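PDB 6C29: putative metal resistance protein from Proteus mirabilis, which probably acts as a protein-disulfide reductase of the DsbD type, this chain being its N-terminal periplasmic part, a tandem of immunoglobulin-fold domains that primes the isomerase ScsC. Local coordinates for residues P72-F77 with N182-P187; I195-A200 with S206-V211. All coordinates share one frame; numbering follows the deposited sequence. Where two conformers were deposited one is given.

Interaction 1 of 2, residues P72-F77 with N182-P187; sequences PSPSAF and NIYLDP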
ATOM      1  N   PRO A  72       2.866   3.284   1.598  1.00 11.33           N
ATOM      2  CA  PRO A  72       2.929   4.587   0.961  1.00  9.12           C
ATOM      3  C   PRO A  72       1.777   4.774   0.009  1.00  8.73           C
ATOM      4  O   PRO A  72       1.232   3.793  -0.544  1.00 13.75           O
ATOM      5  CB  PRO A  72       4.279   4.570   0.247  1.00 10.26           C
ATOM      6  CG  PRO A  72       5.094   3.585   1.078  1.00 11.26           C
ATOM      7  CD  PRO A  72       4.121   2.524   1.421  1.00 10.27           C
ATOM      8  N   SER A  73       1.389   6.024  -0.176  1.00 10.86           N
ATOM      9  CA  SER A  73       0.274   6.331  -1.033  1.00  9.10           C
ATOM     10  C   SER A  73       0.534   5.727  -2.420  1.00 11.33           C
ATOM     11  O   SER A  73       1.614   5.964  -2.980  1.00 12.46           O
ATOM     12  CB  SER A  73       0.079   7.854  -1.095  1.00 11.87           C
ATOM     13  OG  SER A  73      -1.187   8.155  -1.601  1.00 14.38           O
ATOM     14  N   PRO A  74      -0.424   4.964  -2.991  1.00 11.87           N
ATOM     15  CA  PRO A  74      -0.135   4.248  -4.246  1.00 11.11           C
ATOM     16  C   PRO A  74      -0.407   5.058  -5.494  1.00 11.45           C
ATOM     17  O   PRO A  74      -0.897   6.194  -5.450  1.00 12.22           O
ATOM     18  CB  PRO A  74      -1.096   3.053  -4.179  1.00 12.92           C
ATOM     19  CG  PRO A  74      -2.315   3.662  -3.503  1.00 14.17           C
ATOM     20  CD  PRO A  74      -1.748   4.589  -2.452  1.00 12.88           C
ATOM     21  N   SER A  75      -0.087   4.455  -6.626  1.00 10.59           N
ATOM     22  CA  SER A  75      -0.418   4.979  -7.925  1.00 12.50           C
ATOM     23  C   SER A  75      -1.219   3.937  -8.702  1.00 12.10           C
ATOM     24  O   SER A  75      -1.211   2.757  -8.332  1.00 13.80           O
ATOM     25  CB  SER A  75       0.864   5.348  -8.682  1.00 16.33           C
ATOM     26  OG  SER A  75       1.565   6.372  -8.005  1.00 19.62           O
ATOM     27  N   ALA A  76      -1.875   4.373  -9.777  1.00 12.93           N
ATOM     28  CA  ALA A  76      -2.629   3.470 -10.620  1.00 15.03           C
ATOM     29  C   ALA A  76      -1.987   3.365 -11.986  1.00 15.29           C
ATOM     30  O   ALA A  76      -1.436   4.337 -12.500  1.00 17.17           O
ATOM     31  CB  ALA A  76      -4.073   3.935 -10.748  1.00 20.18           C
ATOM     32  N   PHE A  77      -2.086   2.181 -12.569  1.00 15.27           N
ATOM     33  CA  PHE A  77      -1.498   1.925 -13.874  1.00 20.71           C
ATOM     34  C   PHE A  77      -2.478   1.144 -14.726  1.00 27.73           C
ATOM     35  O   PHE A  77      -3.224   0.305 -14.207  1.00 24.93           O
ATOM     36  CB  PHE A  77      -0.193   1.125 -13.734  1.00 23.49           C
ATOM     37  CG  PHE A  77       0.791   1.712 -12.779  1.00 23.08           C
ATOM     38  CD1 PHE A  77       1.718   2.650 -13.221  1.00 27.42           C
ATOM     39  CD2 PHE A  77       0.813   1.330 -11.442  1.00 19.20           C
ATOM     40  CE1 PHE A  77       2.639   3.202 -12.351  1.00 27.32           C
ATOM     41  CE2 PHE A  77       1.731   1.867 -10.586  1.00 20.29           C
ATOM     42  CZ  PHE A  77       2.640   2.811 -11.033  1.00 23.02           C
ATOM     43  N   ASN A 182      -7.269  11.810  -6.987  1.00 11.14           N
ATOM     44  CA  ASN A 182      -7.214  10.406  -7.340  1.00 10.29           C
ATOM     45  C   ASN A 182      -7.792   9.631  -6.184  1.00 10.42           C
ATOM     46  O   ASN A 182      -7.793  10.107  -5.044  1.00 10.62           O
ATOM     47  CB  ASN A 182      -5.783   9.932  -7.632  1.00 13.46           C
ATOM     48  CG  ASN A 182      -5.303  10.395  -8.962  1.00 19.51           C
ATOM     49  OD1 ASN A 182      -5.722   9.880  -9.991  1.00 21.72           O
ATOM     50  ND2 ASN A 182      -4.435  11.390  -8.954  1.00 21.78           N
ATOM     51  N   ILE A 183      -8.269   8.430  -6.484  1.00 10.93           N
ATOM     52  CA  ILE A 183      -8.776   7.519  -5.473  1.00 11.66           C
ATOM     53  C   ILE A 183      -8.292   6.097  -5.766  1.00 11.12           C
ATOM     54  O   ILE A 183      -8.220   5.656  -6.916  1.00 13.88           O
ATOM     55  CB  ILE A 183     -10.306   7.578  -5.373  1.00 14.18           C
ATOM     56  CG1 ILE A 183     -10.796   6.821  -4.133  1.00 18.95           C
ATOM     57  CG2 ILE A 183     -10.933   7.029  -6.617  1.00 15.88           C
ATOM     58  CD1 ILE A 183     -12.261   7.149  -3.777  1.00 23.53           C
ATOM     59  N   TYR A 184      -7.959   5.403  -4.688  1.00  8.85           N
ATOM     60  CA  TYR A 184      -7.430   4.048  -4.702  1.00 10.14           C
ATOM     61  C   TYR A 184      -8.223   3.244  -3.701  1.00 11.06           C
ATOM     62  O   TYR A 184      -8.210   3.540  -2.520  1.00  9.91           O
ATOM     63  CB  TYR A 184      -5.950   4.061  -4.344  1.00  9.93           C
ATOM     64  CG  TYR A 184      -5.198   5.071  -5.173  1.00  9.89           C
ATOM     65  CD1 TYR A 184      -4.820   4.772  -6.461  1.00  9.39           C
ATOM     66  CD2 TYR A 184      -4.876   6.299  -4.667  1.00  9.23           C
ATOM     67  CE1 TYR A 184      -4.161   5.699  -7.254  1.00 10.65           C
ATOM     68  CE2 TYR A 184      -4.200   7.243  -5.425  1.00 10.18           C
ATOM     69  CZ  TYR A 184      -3.836   6.941  -6.726  1.00 10.79           C
ATOM     70  OH  TYR A 184      -3.153   7.856  -7.502  1.00 12.85           O
ATOM     71  N   LEU A 185      -8.931   2.223  -4.170  1.00 12.89           N
ATOM     72  CA  LEU A 185      -9.874   1.500  -3.307  1.00 12.93           C
ATOM     73  C   LEU A 185      -9.433   0.088  -2.965  1.00 12.27           C
ATOM     74  O   LEU A 185      -8.818  -0.586  -3.775  1.00 12.46           O
ATOM     75  CB  LEU A 185     -11.258   1.446  -3.971  1.00 16.01           C
ATOM     76  CG  LEU A 185     -11.947   2.791  -4.144  1.00 20.58           C
ATOM     77  CD1 LEU A 185     -11.934   3.247  -5.578  1.00 28.04           C
ATOM     78  CD2 LEU A 185     -13.320   2.700  -3.661  1.00 21.19           C
ATOM     79  N   ASP A 186      -9.787  -0.350  -1.750  1.00 13.00           N
ATOM     80  CA  ASP A 186      -9.628  -1.714  -1.279  1.00 14.69           C
ATOM     81  C   ASP A 186     -10.949  -2.469  -1.448  1.00 15.70           C
ATOM     82  O   ASP A 186     -11.903  -2.200  -0.707  1.00 16.71           O
ATOM     83  CB  ASP A 186      -9.231  -1.731   0.199  1.00 15.03           C
ATOM     84  CG  ASP A 186      -7.941  -0.961   0.471  1.00 16.76           C
ATOM     85  OD1 ASP A 186      -6.871  -1.491   0.138  1.00 17.74           O
ATOM     86  OD2 ASP A 186      -7.998   0.136   1.033  1.00 16.73           O
ATOM     87  N   PRO A 187     -11.027  -3.425  -2.379  1.00 15.15           N
ATOM     88  CA  PRO A 187     -12.298  -4.158  -2.530  1.00 16.48           C
ATOM     89  C   PRO A 187     -12.524  -5.155  -1.415  1.00 17.67           C
ATOM     90  O   PRO A 187     -11.559  -5.687  -0.829  1.00 20.06           O
ATOM     91  CB  PRO A 187     -12.149  -4.862  -3.885  1.00 19.87           C
ATOM     92  CG  PRO A 187     -10.671  -4.981  -4.116  1.00 24.46           C
ATOM     93  CD  PRO A 187      -9.991  -3.869  -3.333  1.00 17.80           C
TER
HETATM   94  O   HOH W   1      -2.248   7.290  -9.971  1.00 21.16           O

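Interaction 2 of 2, residues I195-A200 with S206-V211; sequences IPQLTA and SVTVDV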
ATOM      1  N   ILE A 195     -12.081   0.631 -12.838  1.00 17.38           N
ATOM      2  CA  ILE A 195     -11.391   1.920 -12.823  1.00 15.37           C
ATOM      3  C   ILE A 195     -12.364   2.987 -12.294  1.00 15.73           C
ATOM      4  O   ILE A 195     -13.436   3.180 -12.888  1.00 15.77           O
ATOM      5  CB  ILE A 195     -10.887   2.302 -14.219  1.00 17.09           C
ATOM      6  CG1 ILE A 195      -9.981   1.180 -14.751  1.00 23.88           C
ATOM      7  CG2 ILE A 195     -10.174   3.628 -14.172  1.00 14.78           C
ATOM      8  CD1 ILE A 195      -9.612   1.373 -16.198  1.00 24.67           C
ATOM      9  N   PRO A 196     -12.003   3.680 -11.198  1.00 15.33           N
ATOM     10  CA  PRO A 196     -12.900   4.712 -10.655  1.00 14.97           C
ATOM     11  C   PRO A 196     -13.117   5.836 -11.638  1.00 13.54           C
ATOM     12  O   PRO A 196     -12.165   6.251 -12.285  1.00 15.76           O
ATOM     13  CB  PRO A 196     -12.152   5.237  -9.427  1.00 18.77           C
ATOM     14  CG  PRO A 196     -11.197   4.185  -9.077  1.00 21.23           C
ATOM     15  CD  PRO A 196     -10.804   3.510 -10.343  1.00 17.81           C
ATOM     16  N   GLN A 197     -14.363   6.301 -11.766  1.00 12.38           N
ATOM     17  CA  GLN A 197     -14.693   7.493 -12.560  1.00 12.06           C
ATOM     18  C   GLN A 197     -14.992   8.663 -11.654  1.00 12.09           C
ATOM     19  O   GLN A 197     -15.914   8.609 -10.872  1.00 13.52           O
ATOM     20  CB  GLN A 197     -15.898   7.269 -13.463  1.00 15.88           C
ATOM     21  CG  GLN A 197     -15.700   6.144 -14.437  1.00 23.59           C
ATOM     22  CD  GLN A 197     -16.857   5.935 -15.408  1.00 29.55           C
ATOM     23  OE1 GLN A 197     -17.795   6.744 -15.506  1.00 31.69           O
ATOM     24  NE2 GLN A 197     -16.797   4.817 -16.121  1.00 32.06           N
ATOM     25  N   LEU A 198     -14.190   9.706 -11.759  1.00 11.46           N
ATOM     26  CA  LEU A 198     -14.245  10.858 -10.864  1.00 11.27           C
ATOM     27  C   LEU A 198     -14.753  12.091 -11.579  1.00 10.98           C
ATOM     28  O   LEU A 198     -14.335  12.391 -12.693  1.00 11.93           O
ATOM     29  CB  LEU A 198     -12.862  11.175 -10.292  1.00 11.27           C
ATOM     30  CG  LEU A 198     -12.352  10.231  -9.201  1.00 15.06           C
ATOM     31  CD1 LEU A 198     -12.047   8.868  -9.763  1.00 21.55           C
ATOM     32  CD2 LEU A 198     -11.094  10.830  -8.533  1.00 14.73           C
ATOM     33  N   THR A 199     -15.670  12.791 -10.916  1.00 10.10           N
ATOM     34  CA  THR A 199     -16.203  14.071 -11.363  1.00 11.31           C
ATOM     35  C   THR A 199     -16.227  15.022 -10.218  1.00 11.66           C
ATOM     36  O   THR A 199     -16.789  14.698  -9.172  1.00 14.27           O
ATOM     37  CB  THR A 199     -17.622  13.959 -11.917  1.00 15.07           C
ATOM     38  OG1 THR A 199     -17.638  12.984 -12.961  1.00 18.40           O
ATOM     39  CG2 THR A 199     -18.062  15.310 -12.494  1.00 19.31           C
ATOM     40  N   ALA A 200     -15.601  16.194 -10.355  1.00 11.42           N
ATOM     41  CA  ALA A 200     -15.576  17.168  -9.271  1.00 12.30           C
ATOM     42  C   ALA A 200     -16.076  18.526  -9.698  1.00 11.76           C
ATOM     43  O   ALA A 200     -15.831  18.960 -10.821  1.00 12.26           O
ATOM     44  CB  ALA A 200     -14.171  17.299  -8.711  1.00 13.47           C
ATOM     45  N   SER A 206     -17.580  13.286  -6.868  1.00 13.13           N
ATOM     46  CA  SER A 206     -18.392  12.103  -7.085  0.66 15.23           C
ATOM     47  C   SER A 206     -17.524  11.023  -7.718  1.00 13.32           C
ATOM     48  O   SER A 206     -16.722  11.301  -8.614  1.00 14.12           O
ATOM     49  CB  SER A 206     -19.594  12.424  -7.977  0.66 18.78           C
ATOM     50  OG  SER A 206     -20.361  11.259  -8.222  0.66 21.97           O
ATOM     51  N   VAL A 207     -17.678   9.799  -7.245  1.00 12.88           N
ATOM     52  CA  VAL A 207     -16.939   8.660  -7.728  1.00 13.06           C
ATOM     53  C   VAL A 207     -17.884   7.534  -8.070  1.00 13.37           C
ATOM     54  O   VAL A 207     -18.778   7.227  -7.279  1.00 15.55           O
ATOM     55  CB  VAL A 207     -15.950   8.153  -6.664  1.00 14.56           C
ATOM     56  CG1 VAL A 207     -15.077   7.067  -7.208  1.00 14.48           C
ATOM     57  CG2 VAL A 207     -15.086   9.304  -6.110  1.00 14.67           C
ATOM     58  N   THR A 208     -17.721   6.917  -9.225  1.00 12.35           N
ATOM     59  CA  THR A 208     -18.469   5.709  -9.512  0.51 14.18           C
ATOM     60  C   THR A 208     -17.490   4.606  -9.873  1.00 14.26           C
ATOM     61  O   THR A 208     -16.479   4.833 -10.557  1.00 15.46           O
ATOM     62  CB  THR A 208     -19.499   5.923 -10.631  0.51 18.61           C
ATOM     63  OG1 THR A 208     -18.832   6.049 -11.887  0.51 19.01           O
ATOM     64  CG2 THR A 208     -20.316   7.187 -10.357  0.51 22.71           C
ATOM     65  N   VAL A 209     -17.771   3.413  -9.351  1.00 14.51           N
ATOM     66  CA  VAL A 209     -16.913   2.236  -9.501  1.00 13.99           C
ATOM     67  C   VAL A 209     -17.790   1.025  -9.864  1.00 15.87           C
ATOM     68  O   VAL A 209     -18.736   0.715  -9.147  1.00 15.32           O
ATOM     69  CB  VAL A 209     -16.149   1.927  -8.182  1.00 21.15           C
ATOM     70  CG1 VAL A 209     -15.228   0.755  -8.381  1.00 26.95           C
ATOM     71  CG2 VAL A 209     -15.378   3.141  -7.707  1.00 25.46           C
ATOM     72  N   ASP A 210     -17.511   0.367 -10.988  1.00 16.96           N
ATOM     73  CA  ASP A 210     -18.189  -0.880 -11.328  1.00 20.33           C
ATOM     74  C   ASP A 210     -17.632  -2.009 -10.474  1.00 17.74           C
ATOM     75  O   ASP A 210     -16.432  -2.075 -10.227  1.00 19.71           O
ATOM     76  CB  ASP A 210     -18.011  -1.234 -12.806  1.00 32.12           C
ATOM     77  CG  ASP A 210     -18.722  -0.268 -13.731  1.00 49.43           C
ATOM     78  OD1 ASP A 210     -19.786   0.268 -13.340  1.00 54.44           O
ATOM     79  OD2 ASP A 210     -18.195  -0.033 -14.844  1.00 57.11           O
ATOM     80  N   VAL A 211     -18.517  -2.857  -9.984  1.00 19.45           N
ATOM     81  CA  VAL A 211     -18.129  -3.964  -9.125  1.00 20.73           C
ATOM     82  C   VAL A 211     -18.489  -5.311  -9.740  1.00 24.96           C
ATOM     83  O   VAL A 211     -19.558  -5.463 -10.337  1.00 26.67           O
ATOM     84  CB  VAL A 211     -18.797  -3.829  -7.735  1.00 23.01           C
ATOM     85  CG1 VAL A 211     -18.253  -4.884  -6.778  1.00 24.17           C
ATOM     86  CG2 VAL A 211     -18.588  -2.451  -7.169  1.00 23.16           C
TER
HETATM   87  O   HOH W   2     -15.631   1.528 -12.885  1.00 22.43           O
HETATM   88  O   HOH W   3     -19.070   8.698 -13.950  1.00 34.99           O

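Interaction 1 of 2, residues P72-F77 with N182-P187
The ring of Tyr184 carries this contact, with Pro74 lying over one of its faces and Ala76 at its edge. Pro74 CG sits 4.0 Å from the centroid of the Tyr184 ring and 28° off the ring normal, a CH-pi contact. The carbonyl of the same proline covers the far part of that face, Pro74 O standing 3.3 Å from Tyr184 CZ, so one residue spans the ring from its root almost to the hydroxyl. In the plane of the ring, Ala76 CB meets Tyr184 CE1 at 3.9 Å; a methyl is small enough to let the backbone of Ser75 and Ala76 come near the same corner. Tyr184 holds CG anti to its carbonyl carbon (chi1 -50°), which brings the face of the ring under Pro74, the two side chains running past each other in opposite directions.

Tyrosine suits the place because its hydroxyl carries the contact one step further. A water 2.7 Å from Tyr184 OH links this hydroxyl to the opposing backbone, accepting a hydrogen bond from Ala76 N, 2.9 Å from the water oxygen.

Tyr184, on edge strand 182-186 of one three-stranded sheet, thus meets Pro74 just ahead of strand 75-77, an edge strand of another, and the start of that strand. Strand 75-77 pairs with strand 84-88, strand 182-186 with strand 226-233, and the side chain of Tyr184 also touches Gln85. Trp46 packs on Pro74, while Asp186 forms a salt bridge with Arg47 nearby.

Interaction 2 of 2, residues I195-A200 with S206-V211
Pro196, Leu198, Val207 and Val209 form the apolar side of this antiparallel strand pair. Pro196 CB lies 4.1 Å from Val207 CG1 and 4.2 Å from Val209 CG2, bridging two valines of the partner strand. Leu198 CG is 4.2 Å from Val207 CG2. The Val207 chi1 of -174° aims CG1 at Pro196 and CG2 at Leu198. The beta-branched valines suit an extended strand, and Ile183 and Leu185 pack against this side from the facing sheet.

Between the apolar and polar sides runs the backbone. Gln197 with Thr208 and Thr199 with Ser206 are hydrogen-bonded pairs, and Leu198 with Val207 is the non-hydrogen-bonded pair between them. The bond from Gln197 N to Thr208 O is 2.8 Å long and nearly straight at 176°; Ser206 N reaches Thr199 O over the same 2.8 Å. Around Ile195 and Pro196, where strand 191-201 is interrupted, a water donates to Ile195 O and accepts from Asp210 N; backbone hydrogen bonding resumes between Asp210 and Gly194.

Gln197, Thr199, Ser206 and Thr208 line the other side. In the conformer given, one of two for this residue, Thr208 OG1 comes within 3.5 Å of Gln197 CB. The glutamine chain runs out extended across the threonine, and a water donates to Gln197 OE1 at 2.8 Å; its weak link to Thr208 OG1 is tentative.

This is the amphipathic hairpin expected of a beta-sandwich sheet. The backbone bonds set the register, the valines are buried with proline and leucine at the border of the interior, and glutamine, threonine and serine make the opposite side one that water can wet.

How the interactions relate
Interaction 1 comes first along the chain and interaction 2 follows it, their centres about 13 Å apart. The first joins segments separated by 104 residues, the second the arms of a local hairpin, 191-201 with 204-213. Strand 182-186, which contributes Tyr184 to interaction 1, turns Ile183 and Leu185 the other way, onto the hairpin: Ile183 CG2 is 3.5 Å from Pro196 CB, and Leu185 CD1 is 3.7 Å from Pro196 CG. This strand is thus shared by both contacts, facing its own C-terminal immunoglobulin-like sandwich on one side and segment 72-77, in the DsbD N-terminal family region, on the other, linking the tandem domains.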